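Local coordinates for thioredoxin reductase (Clostridium acetobutylicum ATCC 824, PDB 6GNA), which uses FAD and probably electrons from ferredoxin, rather than from a pyridine nucleotide, to reduce thioredoxin, at residues Leu44-Ile50 / Arg60-Gln65; Ala139-Gly144 / Glu165-Lys169; Gly151-Glu157 / Arg175-Gln181; Gly238-Val242 / Cys259-Tyr264. One frame throughout, in Å; residues are numbered along the deposited sequence. Where two conformers were deposited one is given.

Contact 1: Leu44-Ile50 / Arg60-Gln65; sequences LTLAPVI and RGAELQ. With FAD (flavin-adenine dinucleotide), chain B.
The one firm direct hydrogen bond between 44-50 and 60-65 joins Gly61 N to Ala47 O over 3.0 Å. It is bent, 132° at the hydrogen, and the donor stands above the carbonyl plane. Ala47 is where the chain leaves the helix ending at Leu46, and Gly61 is the first residue of helix 61-74. With no side chain between, the two backbones close up here, and Gly61 CA comes 2.9 Å from Leu44 O in a CA-H...O contact. A second such contact sets Arg60 CA against Pro48 O.

Water widens the polar seam. One molecule lies within reach of Thr45 O and Ala47 O and accepts from Ala62 N; another spans Pro48 O and Arg60 NE. Arg60 N, at the N-cap position, is bonded almost straight (170°) to Glu63 OE1. Farther along, Thr45 OG1 approaches Gln65 OE1 at 3.3 Å, a weak and unsettled bond, while Gln65 NE2 makes a weak bond to Asp39 O.

The apolar side is formed by Leu64. With CG anti to its backbone N (chi1 -175°), it presents CD2 to Ile50 CD1 at 3.8 Å and to Leu44 CD2 at 3.9 Å, crossing both side chains at about a right angle. Phe56 and Ile59 also pack on Leu64.

Toward the cofactor, Ala47 CB lies 3.7 Å from C6 of FAD, and Ile50 CG1 is equally close to the flavin O4. The helix end and loop thus form part of the isoalloxazine pocket, backed by helix 61-74, in the FAD-binding domain of a pyridine nucleotide-disulphide oxidoreductase fold.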
# COMPACT_ATOMS: atom_id res chain seq x y z
N LEU A 44 -14.55 9.88 -2.63
CA LEU A 44 -13.76 11.00 -2.11
C LEU A 44 -14.61 12.26 -1.86
O LEU A 44 -14.48 12.89 -0.81
CB LEU A 44 -12.66 11.37 -3.10
CG LEU A 44 -11.33 10.64 -3.02
CD1 LEU A 44 -10.51 10.90 -4.27
CD2 LEU A 44 -10.56 11.07 -1.78
N THR A 45 -15.48 12.60 -2.80
CA THR A 45 -16.35 13.76 -2.67
C THR A 45 -17.30 13.65 -1.50
O THR A 45 -17.60 14.64 -0.83
CB THR A 45 -17.18 13.97 -3.95
OG1 THR A 45 -16.30 14.09 -5.08
CG2 THR A 45 -18.04 15.21 -3.84
N LEU A 46 -17.80 12.44 -1.24
CA LEU A 46 -18.76 12.24 -0.17
C LEU A 46 -18.12 12.11 1.20
O LEU A 46 -18.84 12.15 2.20
CB LEU A 46 -19.58 10.97 -0.41
CG LEU A 46 -20.54 10.95 -1.59
CD1 LEU A 46 -21.18 9.58 -1.68
CD2 LEU A 46 -21.59 12.04 -1.46
N ALA A 47 -16.81 11.94 1.27
CA ALA A 47 -16.17 11.73 2.56
C ALA A 47 -16.15 13.05 3.33
O ALA A 47 -15.71 14.06 2.79
CB ALA A 47 -14.74 11.27 2.34
N PRO A 48 -16.54 13.06 4.63
CA PRO A 48 -16.66 14.34 5.36
C PRO A 48 -15.37 14.95 5.93
O PRO A 48 -14.96 16.03 5.49
CB PRO A 48 -17.67 14.02 6.47
CG PRO A 48 -17.58 12.55 6.66
CD PRO A 48 -17.18 11.95 5.35
N VAL A 49 -14.77 14.34 6.96
CA VAL A 49 -13.43 14.65 7.43
C VAL A 49 -12.60 13.37 7.35
O VAL A 49 -13.09 12.29 7.68
CB VAL A 49 -13.47 15.19 8.87
CG1 VAL A 49 -14.12 14.18 9.80
CG2 VAL A 49 -12.07 15.57 9.34
N ILE A 50 -11.35 13.50 6.91
CA ILE A 50 -10.44 12.36 6.76
C ILE A 50 -9.24 12.60 7.65
O ILE A 50 -8.52 13.59 7.48
CB ILE A 50 -9.99 12.19 5.30
CG1 ILE A 50 -11.20 11.96 4.40
CG2 ILE A 50 -8.96 11.04 5.18
CD1 ILE A 50 -10.91 12.23 2.95
N ARG A 60 -11.13 17.61 4.32
CA ARG A 60 -12.42 17.17 3.84
C ARG A 60 -12.25 16.42 2.52
O ARG A 60 -11.32 16.69 1.76
CB ARG A 60 -13.34 18.37 3.64
CG ARG A 60 -13.47 19.23 4.89
CD ARG A 60 -13.77 20.69 4.59
NE ARG A 60 -15.13 20.92 4.12
CZ ARG A 60 -15.69 22.12 4.01
NH1 ARG A 60 -16.94 22.23 3.57
NH2 ARG A 60 -15.01 23.21 4.34
N GLY A 61 -13.16 15.48 2.25
CA GLY A 61 -13.05 14.66 1.05
C GLY A 61 -12.91 15.46 -0.22
O GLY A 61 -12.07 15.17 -1.07
N ALA A 62 -13.77 16.47 -0.41
CA ALA A 62 -13.69 17.30 -1.61
C ALA A 62 -12.41 18.12 -1.66
O ALA A 62 -11.92 18.45 -2.75
CB ALA A 62 -14.91 18.21 -1.70
N GLU A 63 -11.84 18.46 -0.50
CA GLU A 63 -10.54 19.13 -0.48
C GLU A 63 -9.44 18.19 -0.94
O GLU A 63 -8.55 18.58 -1.70
CB GLU A 63 -10.26 19.63 0.93
CG GLU A 63 -11.09 20.82 1.31
CD GLU A 63 -10.88 21.26 2.75
OE1 GLU A 63 -10.50 20.41 3.58
OE2 GLU A 63 -11.10 22.45 3.06
N LEU A 64 -9.46 16.94 -0.47
CA LEU A 64 -8.46 15.98 -0.90
C LEU A 64 -8.63 15.68 -2.38
O LEU A 64 -7.65 15.58 -3.12
CB LEU A 64 -8.59 14.71 -0.06
CG LEU A 64 -7.55 13.61 -0.28
CD1 LEU A 64 -6.15 14.13 0.03
CD2 LEU A 64 -7.87 12.44 0.61
N GLN A 65 -9.88 15.59 -2.83
CA GLN A 65 -10.14 15.43 -4.25
C GLN A 65 -9.46 16.54 -5.05
O GLN A 65 -8.88 16.28 -6.11
CB GLN A 65 -11.65 15.43 -4.49
CG GLN A 65 -12.09 15.21 -5.95
CD GLN A 65 -13.45 15.82 -6.28
OE1 GLN A 65 -14.06 16.51 -5.45
NE2 GLN A 65 -13.93 15.59 -7.49
PA FAD B . -12.75 4.34 -6.01
O1A FAD B . -12.43 5.46 -5.05
O2A FAD B . -14.13 3.72 -5.99
O5B FAD B . -12.45 4.83 -7.51
C5B FAD B . -13.04 4.17 -8.62
C4B FAD B . -13.20 5.15 -9.77
O4B FAD B . -13.02 4.45 -11.01
C3B FAD B . -14.60 5.75 -9.79
O3B FAD B . -14.54 7.14 -10.08
C2B FAD B . -15.31 5.01 -10.91
O2B FAD B . -16.28 5.83 -11.57
C1B FAD B . -14.18 4.61 -11.83
N9A FAD B . -14.49 3.34 -12.53
C8A FAD B . -14.81 2.17 -11.95
N7A FAD B . -15.04 1.22 -12.89
C5A FAD B . -14.87 1.79 -14.10
C6A FAD B . -14.96 1.36 -15.51
N6A FAD B . -15.29 0.09 -15.83
N1A FAD B . -14.71 2.29 -16.46
C2A FAD B . -14.39 3.56 -16.16
N3A FAD B . -14.29 4.01 -14.90
C4A FAD B . -14.52 3.19 -13.85
N1 FAD B . -11.08 5.69 3.38
C2 FAD B . -10.14 6.15 4.24
O2 FAD B . -9.00 5.64 4.22
N3 FAD B . -10.38 7.14 5.13
C4 FAD B . -11.58 7.73 5.21
O4 FAD B . -11.78 8.65 6.04
C4X FAD B . -12.66 7.29 4.30
N5 FAD B . -13.89 7.84 4.33
C5X FAD B . -14.86 7.42 3.49
C6 FAD B . -16.11 8.01 3.54
C7 FAD B . -17.12 7.58 2.68
C7M FAD B . -18.48 8.22 2.74
C8 FAD B . -16.85 6.50 1.70
C8M FAD B . -17.94 6.03 0.77
C9 FAD B . -15.59 5.91 1.65
C9A FAD B . -14.59 6.33 2.51
N10 FAD B . -13.31 5.73 2.47
C10 FAD B . -12.32 6.21 3.35
C1' FAD B . -13.01 4.66 1.51
C2' FAD B . -12.17 5.21 0.37
O2' FAD B . -12.93 6.21 -0.31
C3' FAD B . -11.80 4.11 -0.60
O3' FAD B . -11.01 3.12 0.06
C4' FAD B . -11.02 4.67 -1.79
O4' FAD B . -11.81 5.65 -2.46
C5' FAD B . -10.63 3.56 -2.75
O5' FAD B . -10.29 4.15 -4.00
P FAD B . -10.16 3.28 -5.34
O1P FAD B . -9.42 4.11 -6.36
O2P FAD B . -9.70 1.88 -5.04
O3P FAD B . -11.70 3.13 -5.81
O HOH W 1 -16.47 15.94 1.05
O HOH W 2 -16.53 18.36 4.47

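Contact 2: Ala139-Gly144 / Glu165-Lys169; sequences APLYKG and ELASK
Gly144 N gives the direct bond between these loops, reaching Leu166 O at 2.8 Å. The N-H points almost straight at the oxygen (174°), although the donor is tilted 28° from the carbonyl plane. The loops belong to a beta-alpha-beta unit: 139-144 leads into strand 146-151, while the loop 165-169 joins helix 155-163 to the neighbouring parallel strand 169-174. Their pairing continues into the sheet through backbone bonds of Ser168 with Lys145 and Lys169 with Val147.

Leu166 O also receives a CA-H...O contact from Lys143 CA at 3.4 Å. Lys143 and Gly144 thus both approach the Leu166 carbonyl, and a similar contact runs back from Ala167 CA to Tyr142 O. Gly144 has positive phi (68°), a backbone shape that suits glycine at this turn.

Leu166 supplies the apolar part of the contact, its branch CD1 reaching the methyl of Ala139, CB, at 3.7 Å. Tyr162 and Leu163 of helix 155-163 also touch Ala139. Tyr142 instead stacks edge-to-face with Phe218.

At the exposed end, one water donates to Gly144 O and lies 2.7 Å from Ser168 OG, bridging the two loops.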
# COMPACT_ATOMS: atom_id res chain seq x y z
N ALA A 139 -27.02 -4.97 -27.38
CA ALA A 139 -28.19 -4.32 -27.97
C ALA A 139 -28.76 -5.08 -29.15
O ALA A 139 -29.99 -5.24 -29.20
CB ALA A 139 -27.87 -2.87 -28.34
N PRO A 140 -27.96 -5.55 -30.12
CA PRO A 140 -28.57 -6.24 -31.27
C PRO A 140 -29.41 -7.43 -30.86
O PRO A 140 -30.38 -7.77 -31.55
CB PRO A 140 -27.36 -6.66 -32.11
CG PRO A 140 -26.27 -5.73 -31.72
CD PRO A 140 -26.50 -5.43 -30.26
N LEU A 141 -29.06 -8.09 -29.76
CA LEU A 141 -29.80 -9.25 -29.28
C LEU A 141 -31.21 -8.89 -28.84
O LEU A 141 -32.08 -9.77 -28.81
CB LEU A 141 -29.02 -9.85 -28.11
CG LEU A 141 -29.16 -11.30 -27.67
CD1 LEU A 141 -28.98 -12.27 -28.83
CD2 LEU A 141 -28.10 -11.56 -26.61
N TYR A 142 -31.46 -7.61 -28.53
CA TYR A 142 -32.76 -7.15 -28.04
C TYR A 142 -33.48 -6.29 -29.07
O TYR A 142 -34.43 -5.57 -28.74
CB TYR A 142 -32.60 -6.44 -26.69
CG TYR A 142 -32.15 -7.43 -25.65
CD1 TYR A 142 -33.07 -8.22 -24.97
CD2 TYR A 142 -30.80 -7.64 -25.40
CE1 TYR A 142 -32.66 -9.16 -24.04
CE2 TYR A 142 -30.38 -8.58 -24.47
CZ TYR A 142 -31.32 -9.34 -23.80
OH TYR A 142 -30.91 -10.28 -22.87
N LYS A 143 -33.08 -6.38 -30.34
CA LYS A 143 -33.81 -5.68 -31.38
C LYS A 143 -35.24 -6.19 -31.42
O LYS A 143 -35.47 -7.40 -31.47
CB LYS A 143 -33.12 -5.92 -32.73
CG LYS A 143 -33.74 -5.15 -33.88
CD LYS A 143 -33.05 -5.45 -35.20
CE LYS A 143 -33.82 -4.85 -36.38
NZ LYS A 143 -33.13 -5.06 -37.69
N GLY A 144 -36.20 -5.27 -31.37
CA GLY A 144 -37.60 -5.63 -31.35
C GLY A 144 -38.08 -6.32 -30.10
O GLY A 144 -39.17 -6.90 -30.11
N GLU A 165 -33.48 2.88 -29.81
CA GLU A 165 -33.44 2.81 -31.27
C GLU A 165 -33.59 1.39 -31.80
O GLU A 165 -33.79 1.23 -33.01
CB GLU A 165 -32.11 3.38 -31.77
CG GLU A 165 -31.77 4.77 -31.23
CD GLU A 165 -32.62 5.86 -31.84
OE1 GLU A 165 -33.03 5.71 -33.01
OE2 GLU A 165 -32.88 6.87 -31.15
N LEU A 166 -33.48 0.37 -30.96
CA LEU A 166 -33.52 -1.02 -31.39
C LEU A 166 -34.62 -1.81 -30.71
O LEU A 166 -35.30 -2.61 -31.35
CB LEU A 166 -32.16 -1.70 -31.11
CG LEU A 166 -30.97 -1.21 -31.94
CD1 LEU A 166 -29.66 -1.82 -31.45
CD2 LEU A 166 -31.19 -1.51 -33.43
N ALA A 167 -34.82 -1.61 -29.41
CA ALA A 167 -35.82 -2.35 -28.66
C ALA A 167 -37.22 -1.85 -28.98
O ALA A 167 -37.42 -0.70 -29.38
CB ALA A 167 -35.56 -2.19 -27.16
N SER A 168 -38.20 -2.75 -28.86
CA SER A 168 -39.59 -2.35 -29.02
C SER A 168 -40.06 -1.45 -27.89
O SER A 168 -41.02 -0.68 -28.07
CB SER A 168 -40.48 -3.59 -29.08
OG SER A 168 -40.24 -4.40 -27.93
N LYS A 169 -39.42 -1.53 -26.72
CA LYS A 169 -39.83 -0.76 -25.56
C LYS A 169 -38.65 -0.73 -24.60
O LYS A 169 -38.02 -1.77 -24.38
CB LYS A 169 -41.03 -1.43 -24.87
CG LYS A 169 -41.44 -0.82 -23.54
CD LYS A 169 -42.12 0.53 -23.71
CE LYS A 169 -42.67 1.04 -22.39
NZ LYS A 169 -43.36 2.35 -22.50
O HOH W 3 -41.61 -6.69 -28.11

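Contact 3: Gly151-Glu157 / Arg175-Gln181; sequences GYNKEAE and RYKDEYQ
Tyr152 and Arg175 lie side by side, the aliphatic part of the arginine covering one ring face. Arg175 CG sits 3.6 Å from the ring centroid and 12° off the normal, a CH-pi contact. Bends at chi2 and chi3 turn the guanidinium 71° from the ring plane, where a water links Arg175 NE to Tyr152 OH.

Tyr176 instead meets the Glu157 carboxylate edge-on, the planes 16° apart, and Tyr176 OH donates to the anti lone pair of Glu157 OE2 over a short 2.5 Å; Tyr172 OH is a further partner of this hydroxyl. The aromatic contacts lie at the C-terminal ends of parallel strands 146-151 and 169-174 in a Rossmann-like beta-alpha-beta unit. Arg175 N bonds to Gly151 O, and Asn153 OD1 caps helix 155-163 by accepting from Ala156 N, while its ND2 turns to Asp222.

Lys154 curls back and crosses Asp178 at about a right angle. Its NZ bonds to Gln181 OE1 and forms salt bridges with Asp178 OD2, from above that carboxylate plane, and Glu157 OE2. Both donors thus hold OE2, Tyr176 on the anti side and Lys154 on the syn. The second oxygen of the glutamate, Glu157 OE1, takes Gln181 N from above its plane at 2.8 Å.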
# COMPACT_ATOMS: atom_id res chain seq x y z
N GLY A 151 -30.51 1.65 -13.73
CA GLY A 151 -29.38 2.54 -13.91
C GLY A 151 -28.89 3.11 -12.58
O GLY A 151 -29.66 3.72 -11.84
N TYR A 152 -27.61 2.92 -12.31
CA TYR A 152 -26.99 3.40 -11.08
C TYR A 152 -26.07 4.59 -11.32
O TYR A 152 -25.50 5.13 -10.36
CB TYR A 152 -26.21 2.26 -10.40
CG TYR A 152 -27.09 1.11 -9.91
CD1 TYR A 152 -27.57 0.15 -10.80
CD2 TYR A 152 -27.42 0.97 -8.56
CE1 TYR A 152 -28.38 -0.90 -10.37
CE2 TYR A 152 -28.23 -0.07 -8.12
CZ TYR A 152 -28.71 -1.00 -9.03
OH TYR A 152 -29.50 -2.06 -8.62
N ASN A 153 -25.95 5.07 -12.56
CA ASN A 153 -25.09 6.20 -12.86
C ASN A 153 -25.63 6.88 -14.11
O ASN A 153 -26.59 6.41 -14.73
CB ASN A 153 -23.62 5.78 -13.01
CG ASN A 153 -23.42 4.75 -14.09
OD1 ASN A 153 -24.21 4.64 -15.04
ND2 ASN A 153 -22.35 3.99 -13.96
N LYS A 154 -25.00 8.00 -14.50
CA LYS A 154 -25.49 8.78 -15.63
C LYS A 154 -25.27 8.08 -16.97
O LYS A 154 -26.08 8.23 -17.89
CB LYS A 154 -24.85 10.17 -15.65
CG LYS A 154 -25.19 11.07 -14.45
CD LYS A 154 -26.65 11.45 -14.36
CE LYS A 154 -27.10 12.35 -15.48
NZ LYS A 154 -28.53 12.70 -15.30
N GLU A 155 -24.15 7.36 -17.12
CA GLU A 155 -23.90 6.64 -18.37
C GLU A 155 -25.04 5.70 -18.73
O GLU A 155 -25.31 5.47 -19.91
CB GLU A 155 -22.58 5.88 -18.27
CG GLU A 155 -22.03 5.41 -19.64
CD GLU A 155 -22.59 4.08 -20.11
OE1 GLU A 155 -23.12 3.29 -19.29
OE2 GLU A 155 -22.47 3.81 -21.33
N ALA A 156 -25.73 5.16 -17.72
CA ALA A 156 -26.84 4.25 -17.96
C ALA A 156 -27.94 4.92 -18.77
O ALA A 156 -28.62 4.25 -19.56
CB ALA A 156 -27.37 3.74 -16.61
N GLU A 157 -28.13 6.23 -18.57
CA GLU A 157 -29.12 6.98 -19.34
C GLU A 157 -28.77 6.97 -20.83
O GLU A 157 -29.65 6.81 -21.68
CB GLU A 157 -29.23 8.42 -18.84
CG GLU A 157 -29.65 8.55 -17.38
CD GLU A 157 -29.64 9.98 -16.87
OE1 GLU A 157 -29.51 10.91 -17.71
OE2 GLU A 157 -29.76 10.16 -15.64
N ARG A 175 -31.66 4.49 -10.01
CA ARG A 175 -31.25 4.17 -8.64
C ARG A 175 -30.46 5.30 -8.01
O ARG A 175 -29.63 5.08 -7.13
CB ARG A 175 -30.44 2.88 -8.60
CG ARG A 175 -31.08 1.74 -9.38
CD ARG A 175 -32.47 1.41 -8.89
NE ARG A 175 -32.47 0.96 -7.50
CZ ARG A 175 -33.16 1.53 -6.51
NH1 ARG A 175 -33.93 2.58 -6.72
NH2 ARG A 175 -33.07 1.02 -5.28
N TYR A 176 -30.71 6.52 -8.47
CA TYR A 176 -30.11 7.73 -7.95
C TYR A 176 -31.10 8.85 -8.23
O TYR A 176 -31.98 8.73 -9.09
CB TYR A 176 -28.77 8.05 -8.63
CG TYR A 176 -28.92 8.09 -10.13
CD1 TYR A 176 -28.85 6.93 -10.87
CD2 TYR A 176 -29.16 9.28 -10.80
CE1 TYR A 176 -29.02 6.94 -12.23
CE2 TYR A 176 -29.32 9.31 -12.17
CZ TYR A 176 -29.25 8.13 -12.88
OH TYR A 176 -29.41 8.11 -14.24
N LYS A 177 -30.95 9.95 -7.48
CA LYS A 177 -31.81 11.12 -7.58
C LYS A 177 -31.15 12.15 -8.49
O LYS A 177 -30.05 12.64 -8.18
CB LYS A 177 -32.03 11.76 -6.21
CG LYS A 177 -32.42 10.80 -5.11
CD LYS A 177 -33.90 10.52 -5.13
CE LYS A 177 -34.35 9.92 -3.82
NZ LYS A 177 -35.80 9.74 -3.83
N ASP A 178 -31.83 12.50 -9.57
CA ASP A 178 -31.35 13.52 -10.50
C ASP A 178 -32.49 13.79 -11.48
O ASP A 178 -33.49 13.07 -11.49
CB ASP A 178 -30.12 13.00 -11.25
CG ASP A 178 -29.30 14.09 -11.91
OD1 ASP A 178 -29.60 15.29 -11.72
OD2 ASP A 178 -28.33 13.74 -12.61
N GLU A 179 -32.32 14.82 -12.30
CA GLU A 179 -33.01 14.84 -13.58
C GLU A 179 -32.35 13.84 -14.53
O GLU A 179 -31.15 13.60 -14.48
CB GLU A 179 -32.97 16.23 -14.22
CG GLU A 179 -33.60 17.33 -13.37
CD GLU A 179 -35.06 17.06 -13.06
OE1 GLU A 179 -35.70 16.29 -13.81
OE2 GLU A 179 -35.56 17.60 -12.06
N TYR A 180 -33.17 13.22 -15.38
CA TYR A 180 -32.71 12.15 -16.26
C TYR A 180 -32.83 12.60 -17.71
O TYR A 180 -33.92 12.95 -18.17
CB TYR A 180 -33.54 10.88 -16.01
CG TYR A 180 -33.70 10.54 -14.55
CD1 TYR A 180 -32.62 10.16 -13.77
CD2 TYR A 180 -34.95 10.61 -13.93
CE1 TYR A 180 -32.76 9.85 -12.43
CE2 TYR A 180 -35.11 10.32 -12.59
CZ TYR A 180 -34.01 9.93 -11.84
OH TYR A 180 -34.17 9.63 -10.51
N GLN A 181 -31.71 12.57 -18.43
CA GLN A 181 -31.67 13.06 -19.81
C GLN A 181 -31.95 11.90 -20.76
O GLN A 181 -31.04 11.29 -21.34
CB GLN A 181 -30.33 13.73 -20.09
CG GLN A 181 -30.16 15.08 -19.40
CD GLN A 181 -29.82 14.96 -17.93
OE1 GLN A 181 -28.91 14.25 -17.57
NE2 GLN A 181 -30.55 15.68 -17.09
O HOH W 4 -31.04 -1.49 -6.53

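Contact 4: Gly238-Val242 / Cys259-Tyr264; sequences GHIKV and CTGKPY. With FAD (flavin-adenine dinucleotide), chain B.
Gly261 lays its alpha carbon over one face of the His239 imidazole, 3.4 Å from ND1, a buried nitrogen that appears to lack a polar partner in this one of the two histidine conformers. In the same conformer Tyr264 OH and Lys262 NZ approach the ring edge, the hydroxyl 3.3 Å from His239 CE1. The tyrosine and histidine side chains cross at about a right angle. Gly261 has phi 122° and psi 174°, backbone angles that suit glycine.

Beside the ring, Ile240 N bonds to Cys259 O at 2.9 Å, in the carbonyl plane. The same oxygen accepts from a water that also donates to Gly238 O. With CG1 anti to its carbonyl carbon (chi1 -57°), Ile240 carries CD1 to Cys259 SG at 3.8 Å, while Ile240 O takes a CA-H...O contact from Thr260 CA.

Thr260 OG1 looks outside the pair, to Glu272 and Gly257 O, with a weak bond to Arg244 of the second subunit. Near the cofactor, Tyr264 C lies 3.0 Å from O3' of FAD, on the ribityl chain. The chemistry implies that backbone bonding and close packing, rather than charge pairing, fasten strand 239-240 to the loop lining the flavin site.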
# COMPACT_ATOMS: atom_id res chain seq x y z
N GLY A 238 -15.80 -11.70 -4.49
CA GLY A 238 -15.93 -10.41 -5.12
C GLY A 238 -14.67 -9.57 -5.14
O GLY A 238 -14.72 -8.42 -5.59
N HIS A 239 -13.55 -10.11 -4.67
CA HIS A 239 -12.29 -9.37 -4.63
C HIS A 239 -11.36 -9.95 -5.67
O HIS A 239 -11.25 -11.18 -5.80
CB HIS A 239 -11.56 -9.52 -3.29
CG HIS A 239 -12.43 -9.32 -2.09
ND1 HIS A 239 -13.12 -8.15 -1.86
CD2 HIS A 239 -12.69 -10.13 -1.04
CE1 HIS A 239 -13.79 -8.25 -0.72
NE2 HIS A 239 -13.54 -9.44 -0.20
N ILE A 240 -10.73 -9.08 -6.46
CA ILE A 240 -9.69 -9.53 -7.39
C ILE A 240 -8.47 -9.94 -6.58
O ILE A 240 -7.94 -9.16 -5.78
CB ILE A 240 -9.33 -8.42 -8.39
CG1 ILE A 240 -10.56 -7.94 -9.18
CG2 ILE A 240 -8.21 -8.90 -9.32
CD1 ILE A 240 -10.31 -6.69 -10.03
N LYS A 241 -8.00 -11.17 -6.80
CA LYS A 241 -6.89 -11.70 -6.03
C LYS A 241 -5.56 -11.31 -6.67
O LYS A 241 -5.35 -11.54 -7.87
CB LYS A 241 -7.03 -13.20 -5.91
CG LYS A 241 -8.21 -13.59 -5.02
CD LYS A 241 -7.90 -13.30 -3.56
CE LYS A 241 -9.06 -13.65 -2.65
NZ LYS A 241 -8.79 -13.33 -1.22
N VAL A 242 -4.70 -10.67 -5.88
CA VAL A 242 -3.39 -10.23 -6.35
C VAL A 242 -2.31 -10.72 -5.40
O VAL A 242 -2.55 -11.03 -4.23
CB VAL A 242 -3.28 -8.70 -6.51
CG1 VAL A 242 -4.28 -8.17 -7.54
CG2 VAL A 242 -3.47 -7.97 -5.17
N CYS A 259 -10.77 -2.68 -5.27
CA CYS A 259 -11.10 -3.85 -6.08
C CYS A 259 -10.30 -5.08 -5.69
O CYS A 259 -10.67 -6.18 -6.12
CB CYS A 259 -10.97 -3.56 -7.58
SG CYS A 259 -9.29 -3.49 -8.26
N THR A 260 -9.21 -4.91 -4.95
CA THR A 260 -8.42 -6.05 -4.48
C THR A 260 -8.80 -6.64 -3.10
O THR A 260 -8.18 -7.62 -2.69
CB THR A 260 -6.92 -5.71 -4.45
OG1 THR A 260 -6.63 -4.84 -3.35
CG2 THR A 260 -6.48 -5.06 -5.75
N GLY A 261 -9.79 -6.10 -2.37
CA GLY A 261 -10.13 -6.65 -1.07
C GLY A 261 -10.01 -5.61 0.02
O GLY A 261 -9.56 -4.48 -0.21
N LYS A 262 -10.42 -5.99 1.22
CA LYS A 262 -10.38 -5.12 2.39
C LYS A 262 -8.94 -4.94 2.90
O LYS A 262 -8.08 -5.75 2.59
CB LYS A 262 -11.26 -5.71 3.50
CG LYS A 262 -12.75 -5.61 3.22
CD LYS A 262 -13.57 -6.13 4.38
CE LYS A 262 -15.06 -6.06 4.10
NZ LYS A 262 -15.44 -6.90 2.93
N PRO A 263 -8.67 -3.87 3.69
CA PRO A 263 -9.46 -2.71 4.12
C PRO A 263 -9.71 -1.72 2.98
O PRO A 263 -8.82 -1.50 2.17
CB PRO A 263 -8.58 -2.07 5.20
CG PRO A 263 -7.19 -2.44 4.80
CD PRO A 263 -7.29 -3.81 4.20
N TYR A 264 -10.91 -1.13 2.92
CA TYR A 264 -11.20 -0.16 1.88
C TYR A 264 -10.77 1.21 2.41
O TYR A 264 -11.57 1.94 2.99
CB TYR A 264 -12.70 -0.15 1.55
CG TYR A 264 -13.23 -1.50 1.12
CD1 TYR A 264 -12.64 -2.21 0.09
CD2 TYR A 264 -14.35 -2.05 1.74
CE1 TYR A 264 -13.13 -3.44 -0.31
CE2 TYR A 264 -14.85 -3.28 1.34
CZ TYR A 264 -14.23 -3.96 0.32
OH TYR A 264 -14.73 -5.19 -0.08
PA FAD B . -12.75 4.34 -6.01
O1A FAD B . -12.43 5.46 -5.05
O2A FAD B . -14.13 3.72 -5.99
O5B FAD B . -12.45 4.83 -7.51
C5B FAD B . -13.04 4.17 -8.62
C4B FAD B . -13.20 5.15 -9.77
O4B FAD B . -13.02 4.45 -11.01
C3B FAD B . -14.60 5.75 -9.79
O3B FAD B . -14.54 7.14 -10.08
C2B FAD B . -15.31 5.01 -10.91
O2B FAD B . -16.28 5.83 -11.57
C1B FAD B . -14.18 4.61 -11.83
N9A FAD B . -14.49 3.34 -12.53
C8A FAD B . -14.81 2.17 -11.95
N7A FAD B . -15.04 1.22 -12.89
C5A FAD B . -14.87 1.79 -14.10
C6A FAD B . -14.96 1.36 -15.51
N6A FAD B . -15.29 0.09 -15.83
N1A FAD B . -14.71 2.29 -16.46
C2A FAD B . -14.39 3.56 -16.16
N3A FAD B . -14.29 4.01 -14.90
C4A FAD B . -14.52 3.19 -13.85
N1 FAD B . -11.08 5.69 3.38
C2 FAD B . -10.14 6.15 4.24
O2 FAD B . -9.00 5.64 4.22
N3 FAD B . -10.38 7.14 5.13
C4 FAD B . -11.58 7.73 5.21
O4 FAD B . -11.78 8.65 6.04
C4X FAD B . -12.66 7.29 4.30
N5 FAD B . -13.89 7.84 4.33
C5X FAD B . -14.86 7.42 3.49
C6 FAD B . -16.11 8.01 3.54
C7 FAD B . -17.12 7.58 2.68
C7M FAD B . -18.48 8.22 2.74
C8 FAD B . -16.85 6.50 1.70
C8M FAD B . -17.94 6.03 0.77
C9 FAD B . -15.59 5.91 1.65
C9A FAD B . -14.59 6.33 2.51
N10 FAD B . -13.31 5.73 2.47
C10 FAD B . -12.32 6.21 3.35
C1' FAD B . -13.01 4.66 1.51
C2' FAD B . -12.17 5.21 0.37
O2' FAD B . -12.93 6.21 -0.31
C3' FAD B . -11.80 4.11 -0.60
O3' FAD B . -11.01 3.12 0.06
C4' FAD B . -11.02 4.67 -1.79
O4' FAD B . -11.81 5.65 -2.46
C5' FAD B . -10.63 3.56 -2.75
O5' FAD B . -10.29 4.15 -4.00
P FAD B . -10.16 3.28 -5.34
O1P FAD B . -9.42 4.11 -6.36
O2P FAD B . -9.70 1.88 -5.04
O3P FAD B . -11.70 3.13 -5.81
O HOH W 5 -13.32 -6.41 -7.17

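Contacts 1 and 4 both touch FAD at different places, contact 1 at the isoalloxazine and contact 4 at the ribityl chain, their centres about 22 Å apart. Contacts 2 and 3 belong to the parallel sheet that contains strands 146-151 and 169-174, and both join the ends of these strands around helix 155-163; their segments alternate along the chain, and their centres lie about 20 Å apart, toward opposite ends of that helix. Contact 3 is a surface contact, rich in charge and aromatic rings, whereas the other three are partly buried. Contacts 2 and 4 each rest on one direct backbone bond with small apolar touches, contact 1 adds a leucine-isoleucine cluster, a bridging water occurs in all four, and contact 4 alone reaches the second subunit.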